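Local coordinates for protein Fdc1 (Candida dubliniensis, PDB 4ZAD) that probably catalyses the reversible decarboxylation of aromatic acids such as ferulic, coumaric and cinnamic acid, using prenylated FMN and manganese, at residues D124-H128 / V264-E269. Residues are numbered along the deposited sequence; the frame is centred on the assembly and turned at random.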
loop_
_atom_site.group_PDB
_atom_site.type_symbol
_atom_site.label_atom_id
_atom_site.label_comp_id
_atom_site.label_asym_id
_atom_site.label_seq_id
_atom_site.Cartn_x
_atom_site.Cartn_y
_atom_site.Cartn_z
ATOM N N ASP A 124 27.339 41.071 14.064
ATOM C CA ASP A 124 26.171 41.595 14.789
ATOM C C ASP A 124 24.843 41.514 14.015
ATOM O O ASP A 124 23.769 41.818 14.567
ATOM C CB ASP A 124 26.403 43.010 15.377
ATOM C CG ASP A 124 26.651 44.088 14.319
ATOM O OD1 ASP A 124 25.852 44.209 13.356
ATOM O OD2 ASP A 124 27.654 44.823 14.480
ATOM N N GLN A 125 24.879 41.064 12.770
ATOM C CA GLN A 125 23.622 40.716 12.124
ATOM C C GLN A 125 23.181 39.251 12.370
ATOM O O GLN A 125 22.135 38.838 11.886
ATOM C CB GLN A 125 23.661 41.078 10.639
ATOM C CG GLN A 125 23.712 42.600 10.377
ATOM C CD GLN A 125 23.446 42.932 8.912
ATOM O OE1 GLN A 125 22.527 42.358 8.280
ATOM N NE2 GLN A 125 24.269 43.838 8.344
ATOM N N SER A 126 23.965 38.488 13.133
ATOM C CA SER A 126 23.658 37.094 13.441
ATOM C C SER A 126 23.335 36.927 14.917
ATOM O O SER A 126 24.172 37.186 15.776
ATOM C CB SER A 126 24.860 36.193 13.101
ATOM O OG SER A 126 24.710 34.871 13.624
ATOM N N PRO A 127 22.122 36.462 15.220
ATOM C CA PRO A 127 21.765 36.149 16.595
ATOM C C PRO A 127 22.658 35.144 17.324
ATOM O O PRO A 127 22.841 35.276 18.515
ATOM C CB PRO A 127 20.348 35.583 16.460
ATOM C CG PRO A 127 19.784 36.242 15.250
ATOM C CD PRO A 127 20.946 36.511 14.335
ATOM N N HIS A 128 23.182 34.131 16.641
ATOM C CA HIS A 128 23.941 33.082 17.324
ATOM C C HIS A 128 25.323 33.569 17.746
ATOM O O HIS A 128 26.006 32.904 18.556
ATOM C CB HIS A 128 24.009 31.772 16.520
ATOM C CG HIS A 128 24.835 31.847 15.285
ATOM N ND1 HIS A 128 26.208 31.818 15.309
ATOM C CD2 HIS A 128 24.480 31.920 13.979
ATOM C CE1 HIS A 128 26.666 31.890 14.070
ATOM N NE2 HIS A 128 25.637 31.958 13.244
ATOM N N VAL A 264 28.936 30.451 7.840
ATOM C CA VAL A 264 27.717 29.802 8.227
ATOM C C VAL A 264 26.579 30.814 8.214
ATOM O O VAL A 264 26.827 31.998 8.243
ATOM C CB VAL A 264 27.909 29.200 9.591
ATOM C CG1 VAL A 264 29.030 28.153 9.519
ATOM C CG2 VAL A 264 28.218 30.290 10.623
ATOM N N PRO A 265 25.323 30.349 8.126
ATOM C CA PRO A 265 24.239 31.325 8.012
ATOM C C PRO A 265 24.130 32.249 9.227
ATOM O O PRO A 265 24.233 31.796 10.361
ATOM C CB PRO A 265 22.980 30.460 7.884
ATOM C CG PRO A 265 23.432 29.065 7.566
ATOM C CD PRO A 265 24.840 28.949 8.085
ATOM N N ALA A 266 23.923 33.541 8.978
ATOM C CA ALA A 266 23.669 34.530 10.034
ATOM C C ALA A 266 22.607 34.085 11.022
ATOM O O ALA A 266 22.769 34.276 12.217
ATOM C CB ALA A 266 23.270 35.870 9.423
ATOM N N ASP A 267 21.528 33.490 10.526
ATOM C CA ASP A 267 20.411 33.063 11.384
ATOM C C ASP A 267 20.454 31.566 11.633
ATOM O O ASP A 267 19.893 30.759 10.872
ATOM C CB ASP A 267 19.050 33.449 10.773
ATOM C CG ASP A 267 18.887 34.958 10.607
ATOM O OD1 ASP A 267 18.602 35.629 11.630
ATOM O OD2 ASP A 267 19.039 35.453 9.458
ATOM N N CYS A 268 21.159 31.195 12.689
ATOM C CA CYS A 268 21.115 29.830 13.178
ATOM C C CYS A 268 20.740 29.955 14.633
ATOM O O CYS A 268 20.783 31.060 15.187
ATOM C CB CYS A 268 22.460 29.128 13.040
ATOM S SG CYS A 268 23.078 29.004 11.393
ATOM N N GLU A 269 20.362 28.843 15.249
ATOM C CA GLU A 269 20.173 28.834 16.696
ATOM C C GLU A 269 21.500 28.546 17.381
ATOM O O GLU A 269 21.819 29.181 18.392
ATOM C CB GLU A 269 19.111 27.816 17.110
ATOM C CG GLU A 269 17.755 28.085 16.510
ATOM C CD GLU A 269 16.999 29.201 17.242
ATOM O OE1 GLU A 269 16.811 29.114 18.483
ATOM O OE2 GLU A 269 16.568 30.164 16.581
#
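H128 and S126 reach from a loop to two successive backbone carbonyls, those of P265 and A266, where strand 263-265 gives way to a turn. H128 NE2 donates to P265 O at 3.2 Å; the acceptor lies close to the ring plane, but the bond is bent, with an N-H...O angle of 138°. Next to it, S126 OG, set anti to the backbone N (chi1 169°), donates to A266 O at 2.5 Å, shorter than usual, so the exact length is doubtful. The other ring nitrogen, ND1, is hydrogen-bonded to S311 OG, which probably holds the ring's rotation.

Van der Waals packing fills in around these bonds. C268 CB sits 3.6 Å from H128 CD2, and C268 SG approaches the ring obliquely, 4.8 Å from its centroid. V264 CG2 is 4.0 Å from H128 NE2, also oblique to the ring. Farther along, A266 CB meets S126 CB at 4.0 Å, and P127 crosses D267 at a slant, P127 CD 3.7 Å from D267 OD1. V255 of strand 253-256 touches both S126 and H128.

The contact thus joins the loop between strands 119-120 and 131-134 to the end of strand 263-265 and the turn leading to strand 270-277, in the Rift-related domain. P265 also lies beside W175, a prenylated-FMN-binding residue, but the chemistry here is that of a histidine N-H and, less certainly in its length, a serine hydroxyl meeting successive carbonyls at the strand's end.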